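Local structure of acetaldehyde dehydrogenase (Acetylating) (Geobacillus thermoglucosidasius, 5J78) at residues V246-S251 with L279-S284; H394-H399 with I411-G416; Y299-E304 with L346-T351; K256-I261 with A291-Q296. The protein probably catalyses the NAD-dependent, coenzyme A-acylating oxidation of acetaldehyde to acetyl-CoA, and the reverse reaction. All coordinates share one frame; numbering follows the deposited sequence. Where two conformers were deposited one is given.

How the contacts relate
Contacts 1, 2 and 3 belong to one parallel sheet, probably that of the catalytic domain of the aldehyde dehydrogenase fold. Contact 3 pairs an outermost strand with its neighbour, contact 1 lies nearer the middle, and contact 2 joins the two strands at the other border, its centre about 25 Å from that of contact 3. Contact 4 packs two helices on the sheet, about 13 Å from contact 1 and 16 Å from contact 3 between centres. Along the chain the segments of contacts 1 and 4 alternate, then contacts 3 and 2 follow. Adjacent strands link contacts 1 and 2; contacts 2 and 4 also meet the second subunit, so the sheet and its helix layer lead into the assembly.

Contact 1. Residues V246-S251 with L279-S284; sequences VYIHES and LLVDES
D282 takes hold of Y247 and E250 just where two neighbouring parallel strands, 244-248 and 276-282, run out. Before that point the backbones pair regularly: L280 N donates to V246 O (2.7 Å) and I248 N to L280 O (2.8 Å), whereas the bond from D282 N to I248 O is weak. V246, I248, L279 and V281 turn their hydrocarbon to one face, and I248 CD1 lies beside V281 CG2 at 4.2 Å; branched aliphatic residues suit this buried layer. On the other face Y247, its CG opposite the backbone N (chi1 178°), carries its phenol along the strand toward D282.

From D282 CB, 3.8 Å from E250 N, the chain reaches CG and forks. OD1 accepts a bond from Y247 OH on its syn side (3.0 Å). OD2 receives E250 N on its anti side (2.8 Å) and a water at 2.6 Å, while CD2 of H249 approaches it obliquely. Next to it, S284 OG donates to E250 OE2 (3.2 Å). With an alanine here, the Y247 hydroxyl and E250 N would probably each lose their acceptor oxygen and the turn after strand 244-248 would be less firmly fixed. Three donors converging on one buried carboxylate probably keep it ionised, offsetting the nearby like charge of E250.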
loop_
_atom_site.group_PDB
_atom_site.type_symbol
_atom_site.label_atom_id
_atom_site.label_comp_id
_atom_site.label_asym_id
_atom_site.label_seq_id
_atom_site.Cartn_x
_atom_site.Cartn_y
_atom_site.Cartn_z
ATOM N N VAL A 246 -6.931 -39.122 -10.575
ATOM C CA VAL A 246 -7.447 -40.385 -10.068
ATOM C C VAL A 246 -6.797 -41.545 -10.812
ATOM O O VAL A 246 -6.804 -41.601 -12.047
ATOM C CB VAL A 246 -8.990 -40.465 -10.183
ATOM C CG1 VAL A 246 -9.514 -41.800 -9.647
ATOM C CG2 VAL A 246 -9.615 -39.344 -9.419
ATOM N N TYR A 247 -6.226 -42.459 -10.032
ATOM C CA TYR A 247 -5.510 -43.639 -10.551
ATOM C C TYR A 247 -6.438 -44.842 -10.590
ATOM O O TYR A 247 -7.012 -45.205 -9.563
ATOM C CB TYR A 247 -4.293 -43.933 -9.665
ATOM C CG TYR A 247 -3.454 -45.144 -10.023
ATOM C CD1 TYR A 247 -3.195 -45.487 -11.350
ATOM C CD2 TYR A 247 -2.881 -45.931 -9.019
ATOM C CE1 TYR A 247 -2.409 -46.602 -11.666
ATOM C CE2 TYR A 247 -2.097 -47.038 -9.328
ATOM C CZ TYR A 247 -1.862 -47.364 -10.653
ATOM O OH TYR A 247 -1.081 -48.458 -10.954
ATOM N N ILE A 248 -6.609 -45.447 -11.768
ATOM C CA ILE A 248 -7.311 -46.730 -11.857
ATOM C C ILE A 248 -6.249 -47.803 -12.060
ATOM O O ILE A 248 -5.640 -47.909 -13.121
ATOM C CB ILE A 248 -8.364 -46.792 -12.996
ATOM C CG1 ILE A 248 -9.319 -45.596 -12.922
ATOM C CG2 ILE A 248 -9.169 -48.110 -12.899
ATOM C CD1 ILE A 248 -10.314 -45.493 -14.089
ATOM N N HIS A 249 -6.022 -48.574 -11.006
ATOM C CA HIS A 249 -5.032 -49.646 -11.006
ATOM C C HIS A 249 -5.640 -50.905 -11.637
ATOM O O HIS A 249 -6.857 -51.102 -11.573
ATOM C CB HIS A 249 -4.584 -49.905 -9.568
ATOM C CG HIS A 249 -3.683 -51.084 -9.402
ATOM N ND1 HIS A 249 -4.090 -52.241 -8.770
ATOM C CD2 HIS A 249 -2.387 -51.276 -9.746
ATOM C CE1 HIS A 249 -3.090 -53.103 -8.755
ATOM N NE2 HIS A 249 -2.043 -52.539 -9.330
ATOM N N GLU A 250 -4.799 -51.755 -12.228
ATOM C CA GLU A 250 -5.271 -52.956 -12.932
ATOM C C GLU A 250 -6.147 -53.848 -12.057
ATOM O O GLU A 250 -6.946 -54.637 -12.564
ATOM C CB GLU A 250 -4.079 -53.753 -13.465
ATOM C CG GLU A 250 -3.429 -54.678 -12.451
ATOM C CD GLU A 250 -2.078 -55.220 -12.916
ATOM O OE1 GLU A 250 -1.576 -56.177 -12.287
ATOM O OE2 GLU A 250 -1.516 -54.694 -13.903
ATOM N N SER A 251 -6.012 -53.716 -10.742
ATOM C CA SER A 251 -6.798 -54.531 -9.814
ATOM C C SER A 251 -8.229 -54.025 -9.613
ATOM O O SER A 251 -9.000 -54.646 -8.891
ATOM C CB SER A 251 -6.103 -54.599 -8.451
ATOM O OG SER A 251 -6.011 -53.316 -7.855
ATOM N N LEU A 279 -7.778 -38.874 -15.351
ATOM C CA LEU A 279 -7.670 -40.275 -14.986
ATOM C C LEU A 279 -6.300 -40.764 -15.406
ATOM O O LEU A 279 -5.816 -40.416 -16.480
ATOM C CB LEU A 279 -8.753 -41.123 -15.643
ATOM C CG LEU A 279 -10.203 -40.761 -15.356
ATOM C CD1 LEU A 279 -11.093 -41.782 -16.066
ATOM C CD2 LEU A 279 -10.481 -40.736 -13.866
ATOM N N LEU A 280 -5.682 -41.557 -14.539
ATOM C CA LEU A 280 -4.408 -42.212 -14.821
ATOM C C LEU A 280 -4.709 -43.705 -14.855
ATOM O O LEU A 280 -5.184 -44.254 -13.858
ATOM C CB LEU A 280 -3.362 -41.874 -13.752
ATOM C CG LEU A 280 -3.420 -40.457 -13.180
ATOM C CD1 LEU A 280 -2.419 -40.353 -12.051
ATOM C CD2 LEU A 280 -3.143 -39.394 -14.236
ATOM N N VAL A 281 -4.478 -44.359 -15.995
ATOM C CA VAL A 281 -4.966 -45.729 -16.180
ATOM C C VAL A 281 -3.862 -46.705 -16.582
ATOM O O VAL A 281 -3.055 -46.434 -17.482
ATOM C CB VAL A 281 -6.103 -45.755 -17.232
ATOM C CG1 VAL A 281 -6.675 -47.154 -17.396
ATOM C CG2 VAL A 281 -7.200 -44.798 -16.815
ATOM N N ASP A 282 -3.827 -47.838 -15.881
ATOM C CA ASP A 282 -2.849 -48.885 -16.157
ATOM C C ASP A 282 -3.074 -49.357 -17.592
ATOM O O ASP A 282 -4.206 -49.595 -17.996
ATOM C CB ASP A 282 -2.985 -50.060 -15.169
ATOM C CG ASP A 282 -2.116 -49.912 -13.927
ATOM O OD1 ASP A 282 -1.224 -49.035 -13.893
ATOM O OD2 ASP A 282 -2.328 -50.708 -12.988
ATOM N N GLU A 283 -1.999 -49.449 -18.357
ATOM C CA GLU A 283 -2.080 -49.811 -19.754
ATOM C C GLU A 283 -2.794 -51.140 -19.895
ATOM O O GLU A 283 -3.633 -51.310 -20.769
ATOM C CB GLU A 283 -0.690 -49.878 -20.369
ATOM C CG GLU A 283 -0.698 -49.720 -21.878
ATOM C CD GLU A 283 0.683 -49.850 -22.485
ATOM O OE1 GLU A 283 1.542 -50.519 -21.870
ATOM O OE2 GLU A 283 0.909 -49.282 -23.576
ATOM N N SER A 284 -2.505 -52.055 -18.983
ATOM C CA SER A 284 -3.054 -53.390 -19.045
ATOM C C SER A 284 -4.585 -53.449 -19.049
ATOM O O SER A 284 -5.144 -54.473 -19.436
ATOM C CB SER A 284 -2.524 -54.215 -17.874
ATOM O OG SER A 284 -2.849 -53.612 -16.639
HETATM O O HOH W 1 -0.083 -51.978 -12.381
#

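Contact 2. Residues H394-H399 with I411-G416. With ACT (acetate ion), chain E.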
loop_
_atom_site.group_PDB
_atom_site.type_symbol
_atom_site.label_atom_id
_atom_site.label_comp_id
_atom_site.label_asym_id
_atom_site.label_seq_id
_atom_site.Cartn_x
_atom_site.Cartn_y
_atom_site.Cartn_z
ATOM N N HIS A 394 -5.142 -30.562 -1.932
ATOM C CA HIS A 394 -6.601 -30.701 -1.989
ATOM C C HIS A 394 -7.044 -32.159 -1.904
ATOM O O HIS A 394 -7.210 -32.679 -0.792
ATOM C CB HIS A 394 -7.140 -30.014 -3.237
ATOM C CG HIS A 394 -8.585 -29.662 -3.137
ATOM N ND1 HIS A 394 -9.574 -30.613 -3.029
ATOM C CD2 HIS A 394 -9.209 -28.461 -3.090
ATOM C CE1 HIS A 394 -10.749 -30.020 -2.957
ATOM N NE2 HIS A 394 -10.557 -28.713 -2.988
ATOM N N THR A 395 -7.209 -32.822 -3.054
ATOM C CA THR A 395 -7.756 -34.178 -3.100
ATOM C C THR A 395 -7.101 -35.021 -4.185
ATOM O O THR A 395 -6.756 -34.508 -5.244
ATOM C CB THR A 395 -9.264 -34.139 -3.349
ATOM O OG1 THR A 395 -9.872 -33.282 -2.389
ATOM C CG2 THR A 395 -9.896 -35.516 -3.228
ATOM N N VAL A 396 -6.894 -36.301 -3.886
ATOM C CA VAL A 396 -6.571 -37.302 -4.903
ATOM C C VAL A 396 -7.493 -38.510 -4.766
ATOM O O VAL A 396 -8.159 -38.690 -3.737
ATOM C CB VAL A 396 -5.098 -37.803 -4.812
ATOM C CG1 VAL A 396 -4.117 -36.698 -5.149
ATOM C CG2 VAL A 396 -4.810 -38.367 -3.453
ATOM N N GLY A 397 -7.522 -39.341 -5.807
ATOM C CA GLY A 397 -8.265 -40.586 -5.776
ATOM C C GLY A 397 -7.489 -41.775 -6.323
ATOM O O GLY A 397 -6.547 -41.628 -7.115
ATOM N N ILE A 398 -7.893 -42.962 -5.887
ATOM C CA ILE A 398 -7.396 -44.205 -6.472
ATOM C C ILE A 398 -8.488 -45.270 -6.428
ATOM O O ILE A 398 -9.217 -45.370 -5.436
ATOM C CB ILE A 398 -6.123 -44.728 -5.735
ATOM C CG1 ILE A 398 -5.750 -46.127 -6.235
ATOM C CG2 ILE A 398 -6.339 -44.749 -4.212
ATOM C CD1 ILE A 398 -4.390 -46.628 -5.746
ATOM N N HIS A 399 -8.599 -46.047 -7.513
ATOM C CA HIS A 399 -9.480 -47.218 -7.558
ATOM C C HIS A 399 -8.666 -48.493 -7.665
ATOM O O HIS A 399 -7.895 -48.666 -8.610
ATOM C CB HIS A 399 -10.451 -47.115 -8.727
ATOM C CG HIS A 399 -11.440 -46.011 -8.567
ATOM N ND1 HIS A 399 -12.638 -46.176 -7.901
ATOM C CD2 HIS A 399 -11.392 -44.715 -8.942
ATOM C CE1 HIS A 399 -13.297 -45.029 -7.900
ATOM N NE2 HIS A 399 -12.559 -44.127 -8.522
ATOM N N ILE A 411 0.553 -43.123 0.521
ATOM C CA ILE A 411 1.320 -42.620 1.670
ATOM C C ILE A 411 1.965 -41.242 1.411
ATOM O O ILE A 411 2.006 -40.406 2.314
ATOM C CB ILE A 411 2.411 -43.626 2.113
ATOM C CG1 ILE A 411 3.141 -43.127 3.386
ATOM C CG2 ILE A 411 3.423 -43.861 0.984
ATOM C CD1 ILE A 411 2.276 -43.064 4.641
ATOM N N ASP A 412 2.424 -40.987 0.186
ATOM C CA ASP A 412 3.162 -39.752 -0.112
ATOM C C ASP A 412 2.429 -38.723 -0.985
ATOM O O ASP A 412 3.063 -37.843 -1.571
ATOM C CB ASP A 412 4.495 -40.102 -0.782
ATOM C CG ASP A 412 4.313 -40.782 -2.139
ATOM O OD1 ASP A 412 3.170 -41.169 -2.472
ATOM O OD2 ASP A 412 5.317 -40.947 -2.869
ATOM N N LYS A 413 1.108 -38.787 -1.053
ATOM C CA LYS A 413 0.381 -37.817 -1.865
ATOM C C LYS A 413 0.071 -36.560 -1.043
ATOM O O LYS A 413 -0.490 -36.660 0.041
ATOM C CB LYS A 413 -0.903 -38.441 -2.420
ATOM C CG LYS A 413 -0.648 -39.617 -3.369
ATOM C CD LYS A 413 0.119 -39.203 -4.616
ATOM C CE LYS A 413 0.446 -40.410 -5.500
ATOM N NZ LYS A 413 1.483 -41.278 -4.905
ATOM N N PRO A 414 0.450 -35.375 -1.557
ATOM C CA PRO A 414 0.184 -34.108 -0.870
ATOM C C PRO A 414 -1.243 -33.653 -1.110
ATOM O O PRO A 414 -1.504 -32.766 -1.930
ATOM C CB PRO A 414 1.189 -33.153 -1.507
ATOM C CG PRO A 414 1.272 -33.657 -2.927
ATOM C CD PRO A 414 1.268 -35.161 -2.763
ATOM N N ALA A 415 -2.158 -34.302 -0.404
ATOM C CA ALA A 415 -3.569 -33.982 -0.467
ATOM C C ALA A 415 -4.173 -34.260 0.898
ATOM O O ALA A 415 -3.866 -35.276 1.514
ATOM C CB ALA A 415 -4.280 -34.822 -1.582
ATOM N N GLY A 416 -5.023 -33.360 1.380
ATOM C CA GLY A 416 -5.675 -33.572 2.655
ATOM C C GLY A 416 -6.742 -34.661 2.647
ATOM O O GLY A 416 -7.049 -35.264 3.691
HETATM C C ACT E . -14.713 -28.398 -2.377
HETATM O O ACT E . -13.644 -27.798 -2.166
HETATM O OXT ACT E . -14.625 -29.425 -3.096
HETATM C CH3 ACT E . -16.009 -27.912 -1.797
#
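The methyl of A415 fills the close-packed part of this contact, 3.7 Å from H394 O, 3.8 Å from V396 N and 4.0 Å from V396 CG1; alanine, with a lone methyl, suits a place this close to the H394 and V396 backbone. V396 CG2 meets K413 CB at 4.0 Å, crossing at about a right angle. Strands 395-399 and 415-420 are parallel neighbours joined by helix 403-410, a beta-alpha-beta crossover; P414 centres an inverse gamma turn before the second strand, where the V396 backbone is hydrogen-bonded to R417 and V419. Beyond this core the contact thins: K413 bends at chi2 and chi4, taking NZ to Y409 O and to a salt bridge with D412 OD1 (3.0 Å) at the exposed end. H394 turns its ring from A415 toward A274, which follows the 3-sulfinoalanine C273 in sequence. Its ND1 and T395 OG1 share a hydrogen bond (2.8 Å) that fixes the ring's rotation, and NE2, at the ring edge, weakly hydrogen-bonds an acetate O (3.3 Å).

Contact 3. Residues Y299-E304 with L346-T351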
loop_
_atom_site.group_PDB
_atom_site.type_symbol
_atom_site.label_atom_id
_atom_site.label_comp_id
_atom_site.label_asym_id
_atom_site.label_seq_id
_atom_site.Cartn_x
_atom_site.Cartn_y
_atom_site.Cartn_z
ATOM N N TYR A 299 -17.773 -39.446 -24.236
ATOM C CA TYR A 299 -17.392 -39.207 -25.617
ATOM C C TYR A 299 -15.903 -38.867 -25.749
ATOM O O TYR A 299 -15.458 -37.798 -25.318
ATOM C CB TYR A 299 -18.236 -38.064 -26.195
ATOM C CG TYR A 299 -18.043 -37.839 -27.675
ATOM C CD1 TYR A 299 -17.056 -36.982 -28.146
ATOM C CD2 TYR A 299 -18.858 -38.473 -28.607
ATOM C CE1 TYR A 299 -16.869 -36.766 -29.520
ATOM C CE2 TYR A 299 -18.682 -38.266 -29.990
ATOM C CZ TYR A 299 -17.687 -37.410 -30.436
ATOM O OH TYR A 299 -17.498 -37.193 -31.794
ATOM N N PHE A 300 -15.136 -39.771 -26.345
ATOM C CA PHE A 300 -13.708 -39.543 -26.568
ATOM C C PHE A 300 -13.452 -38.676 -27.793
ATOM O O PHE A 300 -13.781 -39.061 -28.922
ATOM C CB PHE A 300 -12.968 -40.870 -26.728
ATOM C CG PHE A 300 -12.714 -41.571 -25.441
ATOM C CD1 PHE A 300 -13.732 -42.240 -24.791
ATOM C CD2 PHE A 300 -11.447 -41.566 -24.874
ATOM C CE1 PHE A 300 -13.501 -42.887 -23.599
ATOM C CE2 PHE A 300 -11.201 -42.217 -23.686
ATOM C CZ PHE A 300 -12.223 -42.878 -23.043
ATOM N N LEU A 301 -12.848 -37.515 -27.557
ATOM C CA LEU A 301 -12.541 -36.560 -28.615
ATOM C C LEU A 301 -11.408 -37.062 -29.502
ATOM O O LEU A 301 -10.453 -37.638 -29.000
ATOM C CB LEU A 301 -12.136 -35.207 -28.020
ATOM C CG LEU A 301 -13.092 -34.518 -27.054
ATOM C CD1 LEU A 301 -12.404 -33.315 -26.413
ATOM C CD2 LEU A 301 -14.369 -34.087 -27.765
ATOM N N ASN A 302 -11.501 -36.832 -30.812
ATOM C CA ASN A 302 -10.377 -37.133 -31.696
ATOM C C ASN A 302 -9.482 -35.904 -31.719
ATOM O O ASN A 302 -9.796 -34.899 -31.073
ATOM C CB ASN A 302 -10.846 -37.540 -33.102
ATOM C CG ASN A 302 -11.719 -36.499 -33.770
ATOM O OD1 ASN A 302 -11.504 -35.291 -33.636
ATOM N ND2 ASN A 302 -12.723 -36.970 -34.508
ATOM N N GLU A 303 -8.392 -35.982 -32.478
ATOM C CA GLU A 303 -7.357 -34.953 -32.445
ATOM C C GLU A 303 -7.898 -33.584 -32.878
ATOM O O GLU A 303 -7.567 -32.568 -32.275
ATOM C CB GLU A 303 -6.170 -35.356 -33.334
ATOM C CG GLU A 303 -5.745 -36.841 -33.261
ATOM C CD GLU A 303 -5.268 -37.295 -31.892
ATOM O OE1 GLU A 303 -5.054 -36.441 -31.002
ATOM O OE2 GLU A 303 -5.100 -38.521 -31.710
ATOM N N GLU A 304 -8.733 -33.559 -33.914
ATOM C CA GLU A 304 -9.339 -32.311 -34.392
ATOM C C GLU A 304 -10.330 -31.759 -33.360
ATOM O O GLU A 304 -10.377 -30.552 -33.119
ATOM C CB GLU A 304 -10.047 -32.528 -35.736
ATOM C CG GLU A 304 -10.772 -31.287 -36.283
ATOM C CD GLU A 304 -11.791 -31.629 -37.368
ATOM O OE1 GLU A 304 -11.810 -32.797 -37.814
ATOM O OE2 GLU A 304 -12.579 -30.741 -37.768
ATOM N N LEU A 346 -17.148 -35.429 -21.790
ATOM C CA LEU A 346 -16.086 -35.456 -22.771
ATOM C C LEU A 346 -14.788 -35.927 -22.162
ATOM O O LEU A 346 -14.413 -35.472 -21.082
ATOM C CB LEU A 346 -15.876 -34.053 -23.345
ATOM C CG LEU A 346 -17.117 -33.345 -23.867
ATOM C CD1 LEU A 346 -16.728 -31.995 -24.494
ATOM C CD2 LEU A 346 -17.835 -34.237 -24.896
ATOM N N VAL A 347 -14.093 -36.804 -22.876
ATOM C CA VAL A 347 -12.805 -37.334 -22.457
ATOM C C VAL A 347 -11.767 -37.086 -23.552
ATOM O O VAL A 347 -12.080 -37.128 -24.745
ATOM C CB VAL A 347 -12.875 -38.834 -22.155
ATOM C CG1 VAL A 347 -11.503 -39.353 -21.724
ATOM C CG2 VAL A 347 -13.933 -39.124 -21.106
ATOM N N ALA A 348 -10.534 -36.820 -23.137
ATOM C CA ALA A 348 -9.446 -36.504 -24.062
ATOM C C ALA A 348 -8.159 -37.158 -23.611
ATOM O O ALA A 348 -7.619 -36.839 -22.538
ATOM C CB ALA A 348 -9.243 -34.996 -24.177
ATOM N N GLU A 349 -7.659 -38.056 -24.449
ATOM C CA GLU A 349 -6.413 -38.751 -24.183
ATOM C C GLU A 349 -5.294 -37.734 -24.239
ATOM O O GLU A 349 -5.271 -36.878 -25.117
ATOM C CB GLU A 349 -6.204 -39.883 -25.184
ATOM C CG GLU A 349 -5.037 -40.792 -24.865
ATOM C CD GLU A 349 -5.083 -42.089 -25.655
ATOM O OE1 GLU A 349 -6.196 -42.543 -26.003
ATOM O OE2 GLU A 349 -4.003 -42.655 -25.924
ATOM N N GLU A 350 -4.392 -37.794 -23.264
ATOM C CA GLU A 350 -3.381 -36.758 -23.115
ATOM C C GLU A 350 -2.106 -37.393 -22.613
ATOM O O GLU A 350 -2.150 -38.475 -22.016
ATOM C CB GLU A 350 -3.887 -35.670 -22.158
ATOM C CG GLU A 350 -3.249 -34.294 -22.334
ATOM C CD GLU A 350 -3.665 -33.590 -23.632
ATOM O OE1 GLU A 350 -4.433 -34.171 -24.445
ATOM O OE2 GLU A 350 -3.221 -32.437 -23.832
ATOM N N THR A 351 -0.975 -36.733 -22.865
ATOM C CA THR A 351 0.316 -37.203 -22.362
ATOM C C THR A 351 1.084 -36.114 -21.602
ATOM O O THR A 351 1.917 -36.433 -20.762
ATOM C CB THR A 351 1.211 -37.728 -23.510
ATOM O OG1 THR A 351 1.527 -36.654 -24.407
ATOM C CG2 THR A 351 0.503 -38.847 -24.269
#
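Y299 and F300 pair with L346 and V347 as parallel strands at the border of the seven-stranded sheet, where 298-300 is an outermost strand of the sheet within this chain and 345-349 its inner neighbour. Two backbone bonds hold the register: V347 N to Y299 O (3.0 Å) and L301 N to V347 O (2.9 Å). Y299 and L346 share one face, with Y299 CB against L346 CD2 at 4.1 Å; the phenol leads away, its hydroxyl bonded to E305. L301 CD1 meets A348 CB (4.2 Å), and N302 caps the following helix. F300 shares the other face with V347 and touches V290, L293 and K294 of helix 286-295; a flat hydrophobic ring suits this place. Were F300 cut back to a serine, V347 CG1 would probably lose the ring covering it and a gap open under that helix. In this CH-pi contact V347 CG1 sits over the F300 ring face, 3.9 Å from its centroid and 29° off the normal, with F300 CE2 nearest at 3.5 Å.

Contact 4. Residues K256-I261 with A291-Q296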
loop_
_atom_site.group_PDB
_atom_site.type_symbol
_atom_site.label_atom_id
_atom_site.label_comp_id
_atom_site.label_asym_id
_atom_site.label_seq_id
_atom_site.Cartn_x
_atom_site.Cartn_y
_atom_site.Cartn_z
ATOM N N LYS A 256 -17.530 -50.617 -11.767
ATOM C CA LYS A 256 -17.914 -49.877 -10.566
ATOM C C LYS A 256 -17.107 -48.567 -10.442
ATOM O O LYS A 256 -17.624 -47.518 -10.033
ATOM C CB LYS A 256 -17.717 -50.772 -9.339
ATOM C CG LYS A 256 -18.061 -50.149 -8.002
ATOM C CD LYS A 256 -19.549 -49.914 -7.869
ATOM C CE LYS A 256 -19.881 -49.209 -6.566
ATOM N NZ LYS A 256 -20.853 -48.100 -6.796
ATOM N N ALA A 257 -15.839 -48.640 -10.820
ATOM C CA ALA A 257 -14.951 -47.495 -10.743
ATOM C C ALA A 257 -15.416 -46.391 -11.686
ATOM O O ALA A 257 -15.533 -45.226 -11.291
ATOM C CB ALA A 257 -13.539 -47.912 -11.076
ATOM N N VAL A 258 -15.704 -46.771 -12.928
ATOM C CA VAL A 258 -16.171 -45.829 -13.935
ATOM C C VAL A 258 -17.475 -45.186 -13.516
ATOM O O VAL A 258 -17.663 -43.981 -13.707
ATOM C CB VAL A 258 -16.370 -46.515 -15.317
ATOM C CG1 VAL A 258 -17.129 -45.605 -16.298
ATOM C CG2 VAL A 258 -15.049 -46.883 -15.888
ATOM N N GLN A 259 -18.376 -45.995 -12.971
ATOM C CA GLN A 259 -19.646 -45.493 -12.474
ATOM C C GLN A 259 -19.450 -44.457 -11.365
ATOM O O GLN A 259 -20.100 -43.406 -11.362
ATOM C CB GLN A 259 -20.505 -46.657 -11.972
ATOM C CG GLN A 259 -21.905 -46.276 -11.537
ATOM C CD GLN A 259 -21.965 -45.717 -10.124
ATOM O OE1 GLN A 259 -21.459 -46.326 -9.178
ATOM N NE2 GLN A 259 -22.586 -44.545 -9.975
ATOM N N LEU A 260 -18.570 -44.748 -10.414
ATOM C CA LEU A 260 -18.328 -43.806 -9.324
ATOM C C LEU A 260 -17.735 -42.505 -9.879
ATOM O O LEU A 260 -18.139 -41.409 -9.467
ATOM C CB LEU A 260 -17.399 -44.420 -8.259
ATOM C CG LEU A 260 -18.005 -45.564 -7.441
ATOM C CD1 LEU A 260 -16.934 -46.438 -6.779
ATOM C CD2 LEU A 260 -18.979 -45.033 -6.412
ATOM N N ILE A 261 -16.816 -42.634 -10.839
ATOM C CA ILE A 261 -16.131 -41.482 -11.427
ATOM C C ILE A 261 -17.082 -40.599 -12.240
ATOM O O ILE A 261 -17.042 -39.371 -12.139
ATOM C CB ILE A 261 -14.961 -41.934 -12.325
ATOM C CG1 ILE A 261 -13.799 -42.447 -11.463
ATOM C CG2 ILE A 261 -14.463 -40.783 -13.185
ATOM C CD1 ILE A 261 -12.761 -43.253 -12.256
ATOM N N ALA A 291 -13.722 -48.607 -23.024
ATOM C CA ALA A 291 -14.959 -49.177 -23.521
ATOM C C ALA A 291 -16.044 -49.012 -22.469
ATOM O O ALA A 291 -17.186 -48.671 -22.785
ATOM C CB ALA A 291 -14.755 -50.660 -23.896
ATOM N N GLU A 292 -15.683 -49.219 -21.207
ATOM C CA GLU A 292 -16.643 -49.054 -20.131
ATOM C C GLU A 292 -17.085 -47.581 -19.993
ATOM O O GLU A 292 -18.259 -47.297 -19.726
ATOM C CB GLU A 292 -16.051 -49.569 -18.820
ATOM C CG GLU A 292 -17.058 -49.687 -17.698
ATOM C CD GLU A 292 -18.111 -50.745 -17.971
ATOM O OE1 GLU A 292 -17.728 -51.894 -18.275
ATOM O OE2 GLU A 292 -19.318 -50.434 -17.878
ATOM N N LEU A 293 -16.154 -46.651 -20.192
ATOM C CA LEU A 293 -16.480 -45.222 -20.152
ATOM C C LEU A 293 -17.441 -44.870 -21.300
ATOM O O LEU A 293 -18.442 -44.167 -21.105
ATOM C CB LEU A 293 -15.213 -44.356 -20.249
ATOM C CG LEU A 293 -14.416 -44.082 -18.958
ATOM C CD1 LEU A 293 -12.966 -43.691 -19.285
ATOM C CD2 LEU A 293 -15.087 -42.981 -18.120
ATOM N N LYS A 294 -17.127 -45.343 -22.504
ATOM C CA LYS A 294 -18.017 -45.128 -23.643
ATOM C C LYS A 294 -19.400 -45.691 -23.345
ATOM O O LYS A 294 -20.409 -45.026 -23.592
ATOM C CB LYS A 294 -17.430 -45.749 -24.916
ATOM C CG LYS A 294 -16.330 -44.896 -25.561
ATOM C CD LYS A 294 -15.817 -45.521 -26.833
ATOM C CE LYS A 294 -14.864 -44.626 -27.557
ATOM N NZ LYS A 294 -14.215 -45.354 -28.691
ATOM N N GLN A 295 -19.446 -46.899 -22.788
ATOM C CA GLN A 295 -20.716 -47.551 -22.503
ATOM C C GLN A 295 -21.551 -46.765 -21.514
ATOM O O GLN A 295 -22.779 -46.839 -21.538
ATOM C CB GLN A 295 -20.477 -48.972 -21.971
ATOM C CG GLN A 295 -21.722 -49.840 -21.919
ATOM C CD GLN A 295 -22.203 -50.291 -23.301
ATOM O OE1 GLN A 295 -21.401 -50.576 -24.202
ATOM N NE2 GLN A 295 -23.516 -50.354 -23.472
ATOM N N GLN A 296 -20.894 -46.003 -20.647
ATOM C CA GLN A 296 -21.599 -45.272 -19.593
ATOM C C GLN A 296 -21.768 -43.775 -19.918
ATOM O O GLN A 296 -22.182 -42.984 -19.057
ATOM C CB GLN A 296 -20.863 -45.454 -18.249
ATOM C CG GLN A 296 -20.890 -46.893 -17.714
ATOM C CD GLN A 296 -20.525 -47.038 -16.226
ATOM O OE1 GLN A 296 -20.914 -46.216 -15.388
ATOM N NE2 GLN A 296 -19.789 -48.104 -15.896
#
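Q296 NE2, resting on V258 CG1 at 3.7 Å, is gripped by two acceptors: it donates to E292 OE2 (3.1 Å, 164°), one helical turn back, and to A255 O of the facing helix. The E292 oxygen lies close to the amide plane of Q296, so with both bonds made the rotation of the amide is fixed. Its other end, OE1, comes within 3.3 Å of Q259 CA, and the amide planes of Q259 and Q296 are nearly parallel, 4° apart. Glutamine suits the end of helix 286-295 because a long chain, here extended beyond CG, can cross to the neighbouring helix and give it an N-H.

Under this polar layer V258 does the packing. CG2 meets E292 CG (3.9 Å), while CG1 lies against L293 CD2 (3.8 Å), so one beta-branched side chain meets both E292 and L293. E292 runs out trans to its N (chi1 -169°) and then folds at chi2, which leaves its aliphatic part for V258 and its carboxylate for Q296. On the outer side K256 NZ donates to Q259 OE1 (3.0 Å) and forms a salt bridge to E472 of the second subunit.

Both helices cover the sheet face that carries I248 and L279: I261 packs on these two, A257, L260 and I261 meet H399 of strand 395-399, and L293 settles on L279.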